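Local coordinates for putative uncharacterized protein PAE0789 (Pyrobaculum aerophilum, PDB 2ZYZ) that probably serves as the structural subunit of the tRNA splicing endonuclease and may bind nucleic acid, at residues D31-R35 against G36-I40; Q42-D45 against K46-I49; S74-N77 against M78-L82. All coordinates share one frame; numbering follows the deposited sequence.

Contact 1 of 3, residues D31-R35 against G36-I40; sequences DLKSR and GFKII
Leu-32 and Phe-37 meet where a Schellman motif ends helix 23-34 and turns the chain into strand 38-44. Phe-37 N donates to Leu-32 O at 3.0 Å. Gly-36 N donates to Lys-33 O at 2.9 Å. Gly-36 is the C-prime residue, and its positive phi of 80° makes the turn. Leu-32 O is gripped twice, since Arg-35 N also donates to it, from the opposite face of its carbonyl plane.

CD2 of Leu-32 lies over one face of the Phe-37 ring, 4.1 Å from the centroid, in a CH-pi contact. CG of Phe-37 is anti to its carbonyl carbon (chi1 -73°), which swings the ring under that methyl. Farther out, the aliphatic part of Lys-33 runs across Lys-38 and reaches Ile-39, with Lys-33 CE 3.9 Å from Ile-39 CG1.

Just past the helix end, Arg-35 reaches back to Asp-31 in a salt bridge. Arg-35 NE meets Asp-31 OD2 at 2.9 Å, on the syn side of the carboxylate but well out of its plane. Asp-31 OD2 also bonds Tyr-99 OH, and Arg-35 NH1 bonds the backbone of another protein chain. That chain also packs on Leu-32 and Phe-37. Finally, a water donates to both carbonyls that flank the turn, 2.8 Å from Lys-33 O and 2.9 Å from Phe-37 O.

Contact 2 of 3, residues Q42-D45 against K46-I49; sequences QLDD and KIFI
Gln-42 and Phe-48 form an antiparallel non-hydrogen-bonded pair, with their CA atoms 4.3 Å apart. They belong to a beta hairpin of strands 38-44 and 47-51. The short segments 42-44 and 47-49 run at 158° to each other. Leu-43 N donates to Ile-47 O at 3.0 Å. Nearer the turn the pairing slackens: the bonds from Asp-44 N to Ile-47 O and from Ile-47 N to Asp-44 O are both weak. Asp-45 and Lys-46 make the tight reversal, and Lys-46 takes a positive phi.

The side chain of Gln-42 curls forward along its own strand, toward the turn. Its CG is anti to the backbone N (chi1 -171°), and a bend at chi2 carries the amide on to Asp-44. There NE2 donates to Asp-44 O at 3.0 Å. The bond is nearly straight, and the acceptor lies in the plane of the amide. This bond fixes the rotation of the amide, which lies against Phe-48, with OE1 of Gln-42 3.8 Å from Phe-48 CB. The amide and ring planes are 37° apart.

Apolar contacts join the strands elsewhere. Leu-43 CB lies 4.1 Å from Ile-47 CG2, and Leu-43 CD1 meets Ile-49 CD1 at the same separation.

Strand 55-62 flanks the hairpin beside strand 47-51, through backbone bonds of Lys-46 with Val-60 and of Phe-48 with Phe-58. The Phe-48 ring lies nearly parallel to that of Phe-58 and also meets Phe-29 of helix 23-34.

Contact 3 of 3, residues S74-N77 against M78-L82; sequences SVIN and MGETL
Met-78 is turned back along its helix toward Ser-74 and Val-75 by a chi1 of -121° and a bend at chi3 (-71°). Its CE methyl ends 4.1 Å from both Ser-74 O and Val-75 CA. Residues 74 to 81 lie on helix 69-81, the helix of the beta-alpha-beta unit that links strands 55-62 and 86-91, and Leu-82 follows its end.

Regular i to i+4 backbone bonds hold the turns together. Met-78 N donates to Ser-74 O at 2.9 Å, Gly-79 N to Val-75 O at 3.1 Å and Glu-80 N to Ile-76 O at 3.2 Å.

Glu-80 CG passes 3.7 Å from Ile-76 O. The extended chain carries the carboxylate alongside Ile-76, where OE2 forms a salt bridge with Arg-106. Val-75 packs on Tyr-59 and Met-78 on Leu-57, so these two side chains face strand 55-62. Ile-76 touches Val-102 of strand 97-104 and an apolar side chain of another protein chain.

Near the helix end, Asn-77 O accepts twice from Thr-81. The bond from Thr-81 N to Asn-77 O is 2.9 Å, and that from Thr-81 OG1 to Asn-77 O is weak at 3.2 Å.

The three contacts follow one another along the chain, and contact 2 touches both others. Contacts 1 and 2 share strand 38-44, and their centres are about 14 Å apart. Ile-40 N lies 2.9 Å from Ile-49 O, a probable hydrogen bond. Leu-32 CD1 packs on Phe-48 CE1 at 3.6 Å, joining the end of the first helix to the hairpin. Contact 3 lies about 12 Å from contact 2, centre to centre. There Ile-47 CD1 meets Met-78 CE at 4.1 Å, and Leu-43 CD1 approaches Leu-82 CD2. Contacts 1 and 3 do not touch, with nearest atoms about 10 Å apart. Each of these two is also touched by another protein chain.

Contact 1 of 3, residues D31-R35 against G36-I40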
loop_
_atom_site.group_PDB
_atom_site.type_symbol
_atom_site.label_atom_id
_atom_site.label_comp_id
_atom_site.label_asym_id
_atom_site.label_seq_id
_atom_site.Cartn_x
_atom_site.Cartn_y
_atom_site.Cartn_z
ATOM N N ASP C 31 -11.375 21.996 12.673
ATOM C CA ASP C 31 -12.284 21.031 12.082
ATOM C C ASP C 31 -13.199 20.384 13.087
ATOM O O ASP C 31 -14.334 20.284 12.853
ATOM C CB ASP C 31 -11.553 19.970 11.246
ATOM C CG ASP C 31 -12.493 19.108 10.431
ATOM O OD1 ASP C 31 -13.018 19.583 9.450
ATOM O OD2 ASP C 31 -12.687 17.970 10.749
ATOM N N LEU C 32 -12.671 19.955 14.215
ATOM C CA LEU C 32 -13.495 19.350 15.232
ATOM C C LEU C 32 -14.520 20.336 15.799
ATOM O O LEU C 32 -15.636 19.980 16.066
ATOM C CB LEU C 32 -12.638 18.778 16.342
ATOM C CG LEU C 32 -11.833 17.541 16.011
ATOM C CD1 LEU C 32 -10.875 17.226 17.105
ATOM C CD2 LEU C 32 -12.683 16.371 15.714
ATOM N N LYS C 33 -14.085 21.557 16.023
ATOM C CA LYS C 33 -14.986 22.596 16.461
ATOM C C LYS C 33 -16.136 22.789 15.495
ATOM O O LYS C 33 -17.248 22.752 15.888
ATOM C CB LYS C 33 -14.260 23.884 16.825
ATOM C CG LYS C 33 -13.662 23.809 18.186
ATOM C CD LYS C 33 -12.805 25.017 18.585
ATOM C CE LYS C 33 -11.581 24.602 19.385
ATOM N NZ LYS C 33 -10.452 25.525 19.201
ATOM N N SER C 34 -15.842 22.938 14.222
ATOM C CA SER C 34 -16.870 22.885 13.203
ATOM C C SER C 34 -17.816 21.711 13.241
ATOM O O SER C 34 -18.950 21.833 12.850
ATOM C CB SER C 34 -16.284 23.059 11.811
ATOM O OG SER C 34 -15.670 21.881 11.368
ATOM N N ARG C 35 -17.383 20.582 13.760
ATOM C CA ARG C 35 -18.211 19.401 13.755
ATOM C C ARG C 35 -18.948 19.281 15.099
ATOM O O ARG C 35 -19.559 18.301 15.381
ATOM C CB ARG C 35 -17.372 18.137 13.453
ATOM C CG ARG C 35 -16.898 17.979 12.020
ATOM C CD ARG C 35 -15.819 16.980 11.915
ATOM N NE ARG C 35 -15.277 16.763 10.590
ATOM C CZ ARG C 35 -15.716 15.840 9.747
ATOM N NH1 ARG C 35 -16.736 15.099 10.074
ATOM N NH2 ARG C 35 -15.166 15.666 8.564
ATOM N N GLY C 36 -18.846 20.312 15.915
ATOM C CA GLY C 36 -19.511 20.345 17.205
ATOM C C GLY C 36 -18.855 19.591 18.336
ATOM O O GLY C 36 -19.482 19.182 19.278
ATOM N N PHE C 37 -17.555 19.368 18.234
ATOM C CA PHE C 37 -16.796 18.896 19.371
ATOM C C PHE C 37 -16.368 20.011 20.308
ATOM O O PHE C 37 -16.129 21.090 19.896
ATOM C CB PHE C 37 -15.554 18.124 18.938
ATOM C CG PHE C 37 -15.836 16.790 18.387
ATOM C CD1 PHE C 37 -16.378 16.661 17.181
ATOM C CD2 PHE C 37 -15.528 15.659 19.089
ATOM C CE1 PHE C 37 -16.621 15.438 16.684
ATOM C CE2 PHE C 37 -15.771 14.444 18.607
ATOM C CZ PHE C 37 -16.328 14.332 17.396
ATOM N N LYS C 38 -16.235 19.687 21.578
ATOM C CA LYS C 38 -15.402 20.502 22.405
ATOM C C LYS C 38 -14.162 19.894 22.908
ATOM O O LYS C 38 -14.119 18.750 23.238
ATOM C CB LYS C 38 -16.142 21.213 23.511
ATOM C CG LYS C 38 -15.628 22.691 23.660
ATOM C CD LYS C 38 -14.101 22.903 23.321
ATOM C CE LYS C 38 -13.804 24.014 22.396
ATOM N NZ LYS C 38 -14.985 24.358 21.592
ATOM N N ILE C 39 -13.126 20.701 22.978
ATOM C CA ILE C 39 -11.869 20.195 23.416
ATOM C C ILE C 39 -11.825 20.177 24.915
ATOM O O ILE C 39 -12.081 21.195 25.528
ATOM C CB ILE C 39 -10.692 20.994 22.887
ATOM C CG1 ILE C 39 -10.844 21.300 21.415
ATOM C CG2 ILE C 39 -9.412 20.265 23.146
ATOM C CD1 ILE C 39 -11.120 20.148 20.583
ATOM N N ILE C 40 -11.460 19.039 25.489
ATOM C CA ILE C 40 -11.574 18.789 26.918
ATOM C C ILE C 40 -10.241 19.010 27.591
ATOM O O ILE C 40 -10.148 19.773 28.501
ATOM C CB ILE C 40 -12.093 17.375 27.247
ATOM C CG1 ILE C 40 -13.465 17.129 26.647
ATOM C CG2 ILE C 40 -12.046 17.098 28.708
ATOM C CD1 ILE C 40 -14.374 18.114 26.942
HETATM O O HOH W 1 -17.761 23.151 18.590
#

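Contact 2 of 3, residues Q42-D45 against K46-I49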
loop_
_atom_site.group_PDB
_atom_site.type_symbol
_atom_site.label_atom_id
_atom_site.label_comp_id
_atom_site.label_asym_id
_atom_site.label_seq_id
_atom_site.Cartn_x
_atom_site.Cartn_y
_atom_site.Cartn_z
ATOM N N GLN C 42 -5.723 18.896 26.670
ATOM C CA GLN C 42 -4.559 18.553 25.899
ATOM C C GLN C 42 -3.596 17.796 26.730
ATOM O O GLN C 42 -3.178 18.287 27.743
ATOM C CB GLN C 42 -3.927 19.792 25.303
ATOM C CG GLN C 42 -2.846 19.515 24.320
ATOM C CD GLN C 42 -3.396 19.412 22.933
ATOM O OE1 GLN C 42 -4.360 20.055 22.653
ATOM N NE2 GLN C 42 -2.766 18.639 22.060
ATOM N N LEU C 43 -3.277 16.566 26.326
ATOM C CA LEU C 43 -2.457 15.660 27.097
ATOM C C LEU C 43 -1.008 15.743 26.730
ATOM O O LEU C 43 -0.144 15.400 27.480
ATOM C CB LEU C 43 -2.902 14.207 26.988
ATOM C CG LEU C 43 -4.322 13.956 27.422
ATOM C CD1 LEU C 43 -4.648 12.539 27.393
ATOM C CD2 LEU C 43 -4.480 14.433 28.814
ATOM N N ASP C 44 -0.744 16.262 25.559
ATOM C CA ASP C 44 0.572 16.108 24.958
ATOM C C ASP C 44 0.680 16.774 23.641
ATOM O O ASP C 44 -0.288 17.267 23.080
ATOM C CB ASP C 44 0.917 14.649 24.776
ATOM C CG ASP C 44 2.270 14.307 25.273
ATOM O OD1 ASP C 44 3.124 15.198 25.456
ATOM O OD2 ASP C 44 2.493 13.114 25.485
ATOM N N ASP C 45 1.893 16.812 23.148
ATOM C CA ASP C 45 2.049 16.968 21.755
ATOM C C ASP C 45 1.161 15.961 21.069
ATOM O O ASP C 45 1.367 14.797 21.173
ATOM C CB ASP C 45 3.462 16.664 21.323
ATOM C CG ASP C 45 4.020 17.727 20.472
ATOM O OD1 ASP C 45 4.595 18.643 21.063
ATOM O OD2 ASP C 45 3.911 17.661 19.239
ATOM N N LYS C 46 0.170 16.433 20.373
ATOM C CA LYS C 46 -0.525 15.608 19.414
ATOM C C LYS C 46 -1.568 14.675 19.977
ATOM O O LYS C 46 -2.231 13.998 19.242
ATOM C CB LYS C 46 0.438 14.872 18.529
ATOM C CG LYS C 46 0.898 15.750 17.464
ATOM C CD LYS C 46 1.932 15.140 16.640
ATOM C CE LYS C 46 2.986 14.379 17.430
ATOM N NZ LYS C 46 3.919 13.765 16.447
ATOM N N ILE C 47 -1.701 14.676 21.290
ATOM C CA ILE C 47 -2.718 13.899 21.970
ATOM C C ILE C 47 -3.677 14.777 22.772
ATOM O O ILE C 47 -3.260 15.573 23.517
ATOM C CB ILE C 47 -2.103 12.862 22.876
ATOM C CG1 ILE C 47 -1.129 11.981 22.111
ATOM C CG2 ILE C 47 -3.138 12.070 23.499
ATOM C CD1 ILE C 47 -0.403 11.073 22.903
ATOM N N PHE C 48 -4.960 14.605 22.557
ATOM C CA PHE C 48 -5.943 15.380 23.275
ATOM C C PHE C 48 -7.248 14.628 23.428
ATOM O O PHE C 48 -7.438 13.681 22.779
ATOM C CB PHE C 48 -6.195 16.742 22.673
ATOM C CG PHE C 48 -6.722 16.711 21.289
ATOM C CD1 PHE C 48 -8.060 16.769 21.043
ATOM C CD2 PHE C 48 -5.874 16.646 20.210
ATOM C CE1 PHE C 48 -8.520 16.765 19.813
ATOM C CE2 PHE C 48 -6.378 16.650 18.973
ATOM C CZ PHE C 48 -7.717 16.684 18.788
ATOM N N ILE C 49 -8.100 15.087 24.330
ATOM C CA ILE C 49 -9.428 14.543 24.505
ATOM C C ILE C 49 -10.416 15.558 24.015
ATOM O O ILE C 49 -10.303 16.694 24.351
ATOM C CB ILE C 49 -9.722 14.263 25.986
ATOM C CG1 ILE C 49 -8.694 13.309 26.534
ATOM C CG2 ILE C 49 -11.126 13.675 26.171
ATOM C CD1 ILE C 49 -8.705 13.119 27.951
#

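Contact 3 of 3, residues S74-N77 against M78-L82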
loop_
_atom_site.group_PDB
_atom_site.type_symbol
_atom_site.label_atom_id
_atom_site.label_comp_id
_atom_site.label_asym_id
_atom_site.label_seq_id
_atom_site.Cartn_x
_atom_site.Cartn_y
_atom_site.Cartn_z
ATOM N N SER C 74 1.122 2.570 22.373
ATOM C CA SER C 74 0.967 3.300 23.606
ATOM C C SER C 74 -0.315 4.142 23.635
ATOM O O SER C 74 -0.969 4.200 24.588
ATOM C CB SER C 74 2.171 4.193 23.808
ATOM O OG SER C 74 2.032 4.915 24.972
ATOM N N VAL C 75 -0.609 4.814 22.544
ATOM C CA VAL C 75 -1.757 5.650 22.473
ATOM C C VAL C 75 -3.034 4.818 22.571
ATOM O O VAL C 75 -3.930 5.140 23.273
ATOM C CB VAL C 75 -1.740 6.484 21.200
ATOM C CG1 VAL C 75 -2.925 7.294 21.088
ATOM C CG2 VAL C 75 -0.521 7.282 21.119
ATOM N N ILE C 76 -3.061 3.711 21.862
ATOM C CA ILE C 76 -4.183 2.815 21.918
ATOM C C ILE C 76 -4.363 2.302 23.345
ATOM O O ILE C 76 -5.398 2.252 23.839
ATOM C CB ILE C 76 -3.980 1.663 20.958
ATOM C CG1 ILE C 76 -3.989 2.172 19.527
ATOM C CG2 ILE C 76 -4.932 0.604 21.237
ATOM C CD1 ILE C 76 -3.565 1.227 18.517
ATOM N N ASN C 77 -3.287 1.983 23.986
ATOM C CA ASN C 77 -3.364 1.530 25.344
ATOM C C ASN C 77 -3.860 2.634 26.259
ATOM O O ASN C 77 -4.583 2.401 27.125
ATOM C CB ASN C 77 -1.982 1.061 25.788
ATOM C CG ASN C 77 -1.982 0.414 27.151
ATOM O OD1 ASN C 77 -1.248 0.798 28.027
ATOM N ND2 ASN C 77 -2.775 -0.585 27.304
ATOM N N MET C 78 -3.419 3.849 26.077
ATOM C CA MET C 78 -4.018 4.945 26.821
ATOM C C MET C 78 -5.539 5.012 26.666
ATOM O O MET C 78 -6.229 5.229 27.576
ATOM C CB MET C 78 -3.429 6.259 26.368
ATOM C CG MET C 78 -2.772 7.050 27.354
ATOM S SD MET C 78 -2.352 8.641 26.707
ATOM C CE MET C 78 -1.140 8.161 25.668
ATOM N N GLY C 79 -6.051 4.787 25.476
ATOM C CA GLY C 79 -7.470 4.848 25.329
ATOM C C GLY C 79 -8.163 3.772 26.131
ATOM O O GLY C 79 -9.209 3.993 26.660
ATOM N N GLU C 80 -7.566 2.590 26.170
ATOM C CA GLU C 80 -8.085 1.508 26.970
ATOM C C GLU C 80 -8.029 1.917 28.450
ATOM O O GLU C 80 -8.956 1.805 29.118
ATOM C CB GLU C 80 -7.322 0.192 26.720
ATOM C CG GLU C 80 -7.540 -0.397 25.359
ATOM C CD GLU C 80 -6.983 -1.793 25.180
ATOM O OE1 GLU C 80 -6.802 -2.471 26.157
ATOM O OE2 GLU C 80 -6.756 -2.217 24.055
ATOM N N THR C 81 -6.917 2.458 28.879
ATOM C CA THR C 81 -6.721 2.859 30.258
ATOM C C THR C 81 -7.672 3.953 30.689
ATOM O O THR C 81 -8.110 3.961 31.792
ATOM C CB THR C 81 -5.327 3.363 30.449
ATOM O OG1 THR C 81 -4.411 2.292 30.368
ATOM C CG2 THR C 81 -5.152 4.093 31.732
ATOM N N LEU C 82 -7.957 4.872 29.783
ATOM C CA LEU C 82 -8.835 5.999 30.035
ATOM C C LEU C 82 -10.292 5.648 29.712
ATOM O O LEU C 82 -11.132 6.445 29.829
ATOM C CB LEU C 82 -8.409 7.183 29.187
ATOM C CG LEU C 82 -7.247 8.134 29.530
ATOM C CD1 LEU C 82 -6.096 7.486 30.079
ATOM C CD2 LEU C 82 -6.867 9.028 28.461
#